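Local coordinates for abhydrolase domain-containing protein (Exiguobacterium antarcticum, PDB 5H3H) that probably hydrolyses carboxylic esters as an alpha/beta-hydrolase-fold esterase, and may also act as a perhydrolase on peroxyacids, at residues His28-Gln40 with Trp176-Thr189. Sequence-based numbering, arbitrary orientation.
Sequences HGWPANNNMFEYQ and WFHNLSVDASSHGT. With F50 (ethaneperoxoic acid), chain D.
With CG of Trp30 set anti to the backbone N (chi1 176°), the indole reaches helix 186-198, where NE1 donates to Thr189 O at 3.0 Å; the N-H...O angle of 168°, with the acceptor close to the ring plane, marks a straight bond at the indole edge. Trp176 has the same anti torsion, which sends its six-membered ring out to 34-40. There CZ2 lies 3.4 Å from Asn35 O, in the ring plane, while the edge of Tyr39 points at the face of the six-membered ring of Trp176, in an offset edge-to-face pair with planes 84° apart. Leu180 packs its two methyls on 34-37: CD1 lies 3.7 Å from Met36 CA and CD2 rests on Asn35 CB. Met36 CB in turn meets the ring edge of Phe177. At the cis-Pro31 turn, Ser181 OG gives a weak hydrogen bond to Pro31 O (3.1 Å). One water links Ala32 O, Leu180 O and Asn33 ND2, whereas Asn33 OD1 accepts from Asn35 N in an Asx turn that shapes the loop. Replacing Trp30 with an alanine would probably leave Thr189 O without its indole donor and open a gap beside Thr189 CG2, which now packs 3.6 Å from NE1. The Trp30 backbone N donates to peroxyacetic acid O at 2.9 Å, and Met97 N is also hydrogen-bonded to the ligand. These two N-H groups, the second following Ser96, the probable nucleophile, are consistent with the oxyanion hole of an alpha/beta hydrolase.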
ATOM      1  N   HIS B  28      17.665  -1.801 -12.119  1.00 17.83           N
ATOM      2  CA  HIS B  28      18.753  -1.054 -12.790  1.00 17.63           C
ATOM      3  C   HIS B  28      18.500   0.447 -12.947  1.00 18.71           C
ATOM      4  O   HIS B  28      17.384   0.951 -12.818  1.00 15.19           O
ATOM      5  CB  HIS B  28      19.091  -1.732 -14.125  1.00 17.77           C
ATOM      6  CG  HIS B  28      18.040  -1.626 -15.192  1.00 17.79           C
ATOM      7  ND1 HIS B  28      17.914  -0.527 -16.011  1.00 16.95           N
ATOM      8  CD2 HIS B  28      17.062  -2.488 -15.576  1.00 21.54           C
ATOM      9  CE1 HIS B  28      16.911  -0.711 -16.851  1.00 19.45           C
ATOM     10  NE2 HIS B  28      16.406  -1.917 -16.646  1.00 19.72           N
ATOM     11  N   GLY B  29      19.560   1.177 -13.281  1.00 20.09           N
ATOM     12  CA  GLY B  29      19.377   2.602 -13.580  1.00 19.51           C
ATOM     13  C   GLY B  29      19.109   2.843 -15.051  1.00 18.72           C
ATOM     14  O   GLY B  29      19.193   1.924 -15.861  1.00 17.67           O
ATOM     15  N   TRP B  30      18.784   4.092 -15.354  1.00 20.78           N
ATOM     16  CA  TRP B  30      18.611   4.585 -16.716  1.00 22.56           C
ATOM     17  C   TRP B  30      20.021   4.787 -17.334  1.00 23.92           C
ATOM     18  O   TRP B  30      20.885   5.359 -16.644  1.00 20.94           O
ATOM     19  CB  TRP B  30      17.849   5.890 -16.651  1.00 23.73           C
ATOM     20  CG  TRP B  30      17.635   6.617 -17.958  1.00 24.14           C
ATOM     21  CD1 TRP B  30      16.554   6.521 -18.768  1.00 25.64           C
ATOM     22  CD2 TRP B  30      18.507   7.580 -18.561  1.00 23.44           C
ATOM     23  NE1 TRP B  30      16.699   7.339 -19.852  1.00 26.57           N
ATOM     24  CE2 TRP B  30      17.881   8.018 -19.746  1.00 25.39           C
ATOM     25  CE3 TRP B  30      19.757   8.117 -18.214  1.00 22.81           C
ATOM     26  CZ2 TRP B  30      18.467   8.981 -20.596  1.00 25.91           C
ATOM     27  CZ3 TRP B  30      20.334   9.034 -19.053  1.00 24.50           C
ATOM     28  CH2 TRP B  30      19.709   9.462 -20.228  1.00 23.50           C
ATOM     29  N   PRO B  31      20.259   4.402 -18.602  1.00 23.50           N
ATOM     30  CA  PRO B  31      19.332   3.665 -19.460  1.00 21.23           C
ATOM     31  C   PRO B  31      19.958   2.324 -19.784  1.00 20.67           C
ATOM     32  O   PRO B  31      20.163   1.955 -20.943  1.00 21.41           O
ATOM     33  CB  PRO B  31      19.212   4.574 -20.661  1.00 22.46           C
ATOM     34  CG  PRO B  31      20.610   5.191 -20.751  1.00 20.51           C
ATOM     35  CD  PRO B  31      21.284   5.067 -19.436  1.00 20.92           C
ATOM     36  N   ALA B  32      20.283   1.573 -18.724  1.00 17.61           N
ATOM     37  CA  ALA B  32      21.063   0.365 -18.892  1.00 17.97           C
ATOM     38  C   ALA B  32      20.097  -0.861 -18.891  1.00 18.09           C
ATOM     39  O   ALA B  32      18.999  -0.804 -19.503  1.00 17.30           O
ATOM     40  CB  ALA B  32      22.101   0.291 -17.813  1.00 16.56           C
ATOM     41  N   ASN B  33      20.532  -1.952 -18.260  1.00 16.83           N
ATOM     42  CA  ASN B  33      19.673  -3.128 -17.986  1.00 18.20           C
ATOM     43  C   ASN B  33      20.233  -3.915 -16.800  1.00 18.14           C
ATOM     44  O   ASN B  33      21.267  -3.532 -16.281  1.00 13.94           O
ATOM     45  CB  ASN B  33      19.445  -4.016 -19.230  1.00 17.29           C
ATOM     46  CG  ASN B  33      20.721  -4.576 -19.805  1.00 18.05           C
ATOM     47  OD1 ASN B  33      21.403  -5.349 -19.159  1.00 18.79           O
ATOM     48  ND2 ASN B  33      21.009  -4.237 -21.052  1.00 18.45           N
ATOM     49  N   ASN B  34      19.537  -4.985 -16.373  1.00 17.64           N
ATOM     50  CA  ASN B  34      19.967  -5.798 -15.210  1.00 18.40           C
ATOM     51  C   ASN B  34      21.399  -6.288 -15.262  1.00 17.95           C
ATOM     52  O   ASN B  34      22.016  -6.540 -14.212  1.00 17.34           O
ATOM     53  CB  ASN B  34      18.990  -6.988 -14.965  1.00 18.11           C
ATOM     54  CG  ASN B  34      19.397  -8.251 -15.676  1.00 18.58           C
ATOM     55  OD1 ASN B  34      19.097  -8.480 -16.900  1.00 24.50           O
ATOM     56  ND2 ASN B  34      20.077  -9.110 -14.944  1.00 16.91           N
ATOM     57  N   ASN B  35      21.953  -6.456 -16.464  1.00 19.29           N
ATOM     58  CA  ASN B  35      23.338  -6.854 -16.617  1.00 20.81           C
ATOM     59  C   ASN B  35      24.336  -5.887 -15.980  1.00 18.19           C
ATOM     60  O   ASN B  35      25.426  -6.291 -15.693  1.00 17.93           O
ATOM     61  CB  ASN B  35      23.767  -7.119 -18.096  1.00 23.45           C
ATOM     62  CG  ASN B  35      23.123  -8.346 -18.684  1.00 26.22           C
ATOM     63  OD1 ASN B  35      23.027  -9.375 -18.034  1.00 24.54           O
ATOM     64  ND2 ASN B  35      22.675  -8.249 -19.939  1.00 28.76           N
ATOM     65  N   MET B  36      23.976  -4.645 -15.716  1.00 20.10           N
ATOM     66  CA  MET B  36      24.945  -3.760 -15.015  1.00 19.56           C
ATOM     67  C   MET B  36      25.308  -4.291 -13.608  1.00 19.38           C
ATOM     68  O   MET B  36      26.260  -3.828 -13.031  1.00 17.02           O
ATOM     69  CB  MET B  36      24.432  -2.338 -14.859  1.00 19.47           C
ATOM     70  CG  MET B  36      23.276  -2.216 -13.932  1.00 20.71           C
ATOM     71  SD  MET B  36      22.581  -0.568 -13.795  1.00 25.92           S
ATOM     72  CE  MET B  36      22.708  -0.362 -12.050  1.00 26.46           C
ATOM     73  N   PHE B  37      24.526  -5.224 -13.063  1.00 18.38           N
ATOM     74  CA  PHE B  37      24.760  -5.743 -11.711  1.00 20.97           C
ATOM     75  C   PHE B  37      25.631  -7.001 -11.717  1.00 20.33           C
ATOM     76  O   PHE B  37      25.770  -7.669 -10.664  1.00 19.38           O
ATOM     77  CB  PHE B  37      23.418  -6.082 -11.034  1.00 19.25           C
ATOM     78  CG  PHE B  37      22.558  -4.894 -10.739  1.00 19.00           C
ATOM     79  CD1 PHE B  37      23.010  -3.889  -9.880  1.00 19.57           C
ATOM     80  CD2 PHE B  37      21.294  -4.766 -11.309  1.00 19.21           C
ATOM     81  CE1 PHE B  37      22.206  -2.796  -9.587  1.00 21.02           C
ATOM     82  CE2 PHE B  37      20.491  -3.676 -11.042  1.00 19.65           C
ATOM     83  CZ  PHE B  37      20.947  -2.678 -10.138  1.00 17.83           C
ATOM     84  N   GLU B  38      26.209  -7.364 -12.857  1.00 19.70           N
ATOM     85  CA  GLU B  38      26.868  -8.669 -12.954  1.00 22.76           C
ATOM     86  C   GLU B  38      27.888  -8.992 -11.841  1.00 22.21           C
ATOM     87  O   GLU B  38      27.885 -10.109 -11.347  1.00 20.46           O
ATOM     88  CB  GLU B  38      27.468  -8.910 -14.348  1.00 25.87           C
ATOM     89  CG  GLU B  38      28.935  -8.550 -14.573  1.00 24.75           C
ATOM     90  CD  GLU B  38      29.412  -8.932 -15.988  1.00 27.15           C
ATOM     91  OE1 GLU B  38      28.557  -9.007 -16.927  1.00 30.26           O
ATOM     92  OE2 GLU B  38      30.609  -9.211 -16.163  1.00 21.69           O
ATOM     93  N   TYR B  39      28.752  -8.011 -11.491  1.00 22.18           N
ATOM     94  CA  TYR B  39      29.783  -8.163 -10.440  1.00 20.93           C
ATOM     95  C   TYR B  39      29.186  -8.455  -9.042  1.00 22.33           C
ATOM     96  O   TYR B  39      29.772  -9.199  -8.260  1.00 24.30           O
ATOM     97  CB  TYR B  39      30.772  -6.953 -10.436  1.00 20.50           C
ATOM     98  CG  TYR B  39      31.497  -6.883 -11.742  1.00 18.01           C
ATOM     99  CD1 TYR B  39      32.490  -7.802 -12.033  1.00 18.93           C
ATOM    100  CD2 TYR B  39      31.041  -6.041 -12.778  1.00 18.41           C
ATOM    101  CE1 TYR B  39      33.079  -7.852 -13.291  1.00 20.69           C
ATOM    102  CE2 TYR B  39      31.628  -6.082 -14.023  1.00 18.98           C
ATOM    103  CZ  TYR B  39      32.654  -6.993 -14.278  1.00 19.16           C
ATOM    104  OH  TYR B  39      33.264  -7.065 -15.526  1.00 20.24           O
ATOM    105  N   GLN B  40      28.019  -7.878  -8.760  1.00 20.62           N
ATOM    106  CA  GLN B  40      27.260  -8.148  -7.554  1.00 23.70           C
ATOM    107  C   GLN B  40      26.563  -9.476  -7.636  1.00 22.45           C
ATOM    108  O   GLN B  40      26.597 -10.251  -6.716  1.00 23.68           O
ATOM    109  CB  GLN B  40      26.231  -7.041  -7.290  1.00 25.66           C
ATOM    110  CG  GLN B  40      26.886  -5.748  -6.823  1.00 23.10           C
ATOM    111  CD  GLN B  40      27.647  -5.061  -7.931  1.00 24.30           C
ATOM    112  OE1 GLN B  40      27.087  -4.791  -8.973  1.00 21.56           O
ATOM    113  NE2 GLN B  40      28.899  -4.743  -7.707  1.00 25.11           N
ATOM    114  N   TRP B 176      31.760  -2.245 -22.603  1.00 17.60           N
ATOM    115  CA  TRP B 176      30.725  -3.127 -22.108  1.00 17.05           C
ATOM    116  C   TRP B 176      29.535  -2.326 -21.560  1.00 17.33           C
ATOM    117  O   TRP B 176      28.381  -2.643 -21.843  1.00 17.55           O
ATOM    118  CB  TRP B 176      31.311  -4.131 -21.078  1.00 17.04           C
ATOM    119  CG  TRP B 176      30.259  -4.815 -20.255  1.00 18.54           C
ATOM    120  CD1 TRP B 176      29.427  -5.859 -20.650  1.00 19.30           C
ATOM    121  CD2 TRP B 176      29.882  -4.488 -18.943  1.00 16.75           C
ATOM    122  NE1 TRP B 176      28.559  -6.148 -19.665  1.00 17.99           N
ATOM    123  CE2 TRP B 176      28.838  -5.359 -18.581  1.00 17.54           C
ATOM    124  CE3 TRP B 176      30.311  -3.527 -18.026  1.00 16.82           C
ATOM    125  CZ2 TRP B 176      28.198  -5.293 -17.318  1.00 18.02           C
ATOM    126  CZ3 TRP B 176      29.710  -3.486 -16.746  1.00 17.78           C
ATOM    127  CH2 TRP B 176      28.628  -4.364 -16.427  1.00 18.31           C
ATOM    128  N   PHE B 177      29.825  -1.359 -20.707  1.00 17.17           N
ATOM    129  CA  PHE B 177      28.805  -0.607 -20.018  1.00 18.81           C
ATOM    130  C   PHE B 177      28.031   0.270 -20.977  1.00 18.37           C
ATOM    131  O   PHE B 177      26.792   0.323 -20.923  1.00 15.52           O
ATOM    132  CB  PHE B 177      29.364   0.161 -18.818  1.00 22.32           C
ATOM    133  CG  PHE B 177      28.306   0.846 -18.032  1.00 26.21           C
ATOM    134  CD1 PHE B 177      27.466   0.099 -17.197  1.00 29.04           C
ATOM    135  CD2 PHE B 177      28.088   2.203 -18.176  1.00 28.25           C
ATOM    136  CE1 PHE B 177      26.438   0.710 -16.483  1.00 29.44           C
ATOM    137  CE2 PHE B 177      27.082   2.830 -17.436  1.00 29.46           C
ATOM    138  CZ  PHE B 177      26.251   2.079 -16.597  1.00 28.83           C
ATOM    139  N   HIS B 178      28.767   0.927 -21.870  1.00 17.83           N
ATOM    140  CA  HIS B 178      28.156   1.650 -22.985  1.00 18.47           C
ATOM    141  C   HIS B 178      27.155   0.803 -23.808  1.00 18.25           C
ATOM    142  O   HIS B 178      25.995   1.200 -24.025  1.00 17.70           O
ATOM    143  CB  HIS B 178      29.264   2.163 -23.871  1.00 17.43           C
ATOM    144  CG  HIS B 178      28.776   2.998 -25.003  1.00 18.29           C
ATOM    145  ND1 HIS B 178      28.701   2.536 -26.287  1.00 20.43           N
ATOM    146  CD2 HIS B 178      28.288   4.257 -25.034  1.00 18.01           C
ATOM    147  CE1 HIS B 178      28.227   3.482 -27.073  1.00 18.24           C
ATOM    148  NE2 HIS B 178      27.987   4.540 -26.337  1.00 20.97           N
ATOM    149  N   ASN B 179      27.589  -0.398 -24.222  1.00 19.14           N
ATOM    150  CA  ASN B 179      26.751  -1.256 -25.036  1.00 19.67           C
ATOM    151  C   ASN B 179      25.476  -1.740 -24.308  1.00 20.43           C
ATOM    152  O   ASN B 179      24.458  -1.945 -24.993  1.00 20.97           O
ATOM    153  CB  ASN B 179      27.527  -2.438 -25.584  1.00 20.81           C
ATOM    154  CG  ASN B 179      28.508  -2.057 -26.670  1.00 21.40           C
ATOM    155  OD1 ASN B 179      28.488  -0.958 -27.234  1.00 24.51           O
ATOM    156  ND2 ASN B 179      29.363  -2.974 -26.995  1.00 22.82           N
ATOM    157  N   LEU B 180      25.506  -1.842 -22.950  1.00 19.46           N
ATOM    158  CA  LEU B 180      24.306  -2.149 -22.166  1.00 20.22           C
ATOM    159  C   LEU B 180      23.245  -1.065 -22.382  1.00 18.61           C
ATOM    160  O   LEU B 180      22.068  -1.358 -22.439  1.00 18.91           O
ATOM    161  CB  LEU B 180      24.577  -2.168 -20.658  1.00 22.54           C
ATOM    162  CG  LEU B 180      25.590  -3.107 -20.067  1.00 23.40           C
ATOM    163  CD1 LEU B 180      25.609  -2.843 -18.566  1.00 25.26           C
ATOM    164  CD2 LEU B 180      25.233  -4.530 -20.449  1.00 24.42           C
ATOM    165  N   SER B 181      23.679   0.194 -22.510  1.00 17.13           N
ATOM    166  CA  SER B 181      22.790   1.253 -22.778  1.00 17.49           C
ATOM    167  C   SER B 181      22.394   1.392 -24.229  1.00 17.95           C
ATOM    168  O   SER B 181      21.261   1.769 -24.494  1.00 19.83           O
ATOM    169  CB  SER B 181      23.326   2.589 -22.232  1.00 20.85           C
ATOM    170  OG  SER B 181      23.225   2.620 -20.777  1.00 24.54           O
ATOM    171  N   VAL B 182      23.267   1.053 -25.168  1.00 19.30           N
ATOM    172  CA  VAL B 182      22.889   1.149 -26.589  1.00 19.46           C
ATOM    173  C   VAL B 182      21.794   0.142 -26.962  1.00 20.78           C
ATOM    174  O   VAL B 182      20.935   0.474 -27.742  1.00 19.62           O
ATOM    175  CB  VAL B 182      24.046   1.072 -27.574  1.00 23.47           C
ATOM    176  CG1 VAL B 182      25.174   2.048 -27.210  1.00 20.82           C
ATOM    177  CG2 VAL B 182      24.551  -0.313 -27.687  1.00 29.96           C
ATOM    178  N   ASP B 183      21.758  -0.987 -26.260  1.00 21.47           N
ATOM    179  CA  ASP B 183      20.686  -1.974 -26.335  1.00 23.81           C
ATOM    180  C   ASP B 183      19.298  -1.462 -25.988  1.00 20.24           C
ATOM    181  O   ASP B 183      18.298  -1.995 -26.470  1.00 20.85           O
ATOM    182  CB  ASP B 183      21.016  -3.157 -25.382  1.00 31.01           C
ATOM    183  CG  ASP B 183      19.904  -4.189 -25.321  1.00 38.80           C
ATOM    184  OD1 ASP B 183      19.835  -5.082 -26.197  1.00 47.25           O
ATOM    185  OD2 ASP B 183      19.052  -4.086 -24.421  1.00 47.13           O
ATOM    186  N   ALA B 184      19.217  -0.462 -25.162  1.00 17.41           N
ATOM    187  CA  ALA B 184      17.978   0.090 -24.751  1.00 21.38           C
ATOM    188  C   ALA B 184      17.181   0.601 -25.979  1.00 21.03           C
ATOM    189  O   ALA B 184      17.748   1.068 -26.990  1.00 18.50           O
ATOM    190  CB  ALA B 184      18.227   1.192 -23.761  1.00 20.85           C
ATOM    191  N   SER B 185      15.871   0.432 -25.926  1.00 19.28           N
ATOM    192  CA  SER B 185      15.016   1.080 -26.918  1.00 20.50           C
ATOM    193  C   SER B 185      15.207   2.630 -26.879  1.00 18.94           C
ATOM    194  O   SER B 185      15.275   3.216 -25.816  1.00 18.03           O
ATOM    195  CB  SER B 185      13.542   0.731 -26.643  1.00 22.12           C
ATOM    196  OG  SER B 185      13.049   1.396 -25.467  1.00 21.36           O
ATOM    197  N   SER B 186      15.282   3.283 -28.036  1.00 19.98           N
ATOM    198  CA  SER B 186      15.403   4.742 -28.059  1.00 22.80           C
ATOM    199  C   SER B 186      14.211   5.403 -27.380  1.00 20.52           C
ATOM    200  O   SER B 186      14.373   6.379 -26.639  1.00 20.33           O
ATOM    201  CB  SER B 186      15.509   5.253 -29.497  1.00 21.44           C
ATOM    202  OG  SER B 186      14.514   4.619 -30.294  1.00 23.58           O
ATOM    203  N   HIS B 187      13.025   4.817 -27.594  1.00 20.58           N
ATOM    204  CA  HIS B 187      11.779   5.491 -27.180  1.00 21.13           C
ATOM    205  C   HIS B 187      11.521   5.281 -25.684  1.00 20.58           C
ATOM    206  O   HIS B 187      11.045   6.183 -25.012  1.00 19.36           O
ATOM    207  CB  HIS B 187      10.617   5.083 -28.000  1.00 21.61           C
ATOM    208  CG  HIS B 187      10.448   3.614 -28.120  1.00 20.34           C
ATOM    209  ND1 HIS B 187       9.402   2.956 -27.517  1.00 22.83           N
ATOM    210  CD2 HIS B 187      11.232   2.658 -28.653  1.00 18.45           C
ATOM    211  CE1 HIS B 187       9.483   1.673 -27.787  1.00 19.25           C
ATOM    212  NE2 HIS B 187      10.573   1.461 -28.489  1.00 23.01           N
ATOM    213  N   GLY B 188      11.882   4.123 -25.153  1.00 19.31           N
ATOM    214  CA  GLY B 188      11.904   3.958 -23.682  1.00 20.32           C
ATOM    215  C   GLY B 188      12.864   4.892 -22.981  1.00 20.95           C
ATOM    216  O   GLY B 188      12.521   5.503 -21.976  1.00 19.41           O
ATOM    217  N   THR B 189      14.083   4.996 -23.528  1.00 20.27           N
ATOM    218  CA  THR B 189      15.071   5.892 -23.007  1.00 19.50           C
ATOM    219  C   THR B 189      14.469   7.297 -22.918  1.00 20.40           C
ATOM    220  O   THR B 189      14.581   7.925 -21.882  1.00 20.34           O
ATOM    221  CB  THR B 189      16.352   5.874 -23.844  1.00 21.30           C
ATOM    222  OG1 THR B 189      16.933   4.572 -23.767  1.00 25.28           O
ATOM    223  CG2 THR B 189      17.350   6.927 -23.403  1.00 20.40           C
TER
HETATM  224  C   F50 D 301      19.807   7.136 -13.582  1.00 35.95           C
HETATM  225  OX1 F50 D 301      21.667   5.437 -14.039  1.00 40.29           O
HETATM  226  O   F50 D 301      18.910   6.321 -13.522  1.00 32.03           O
HETATM  227  OXT F50 D 301      21.183   6.636 -13.425  1.00 37.85           O
HETATM  228  CH3 F50 D 301      19.503   8.592 -13.798  1.00 38.09           C
HETATM  229  O   HOH W   1      19.215  -1.759 -22.192  1.00 19.85           O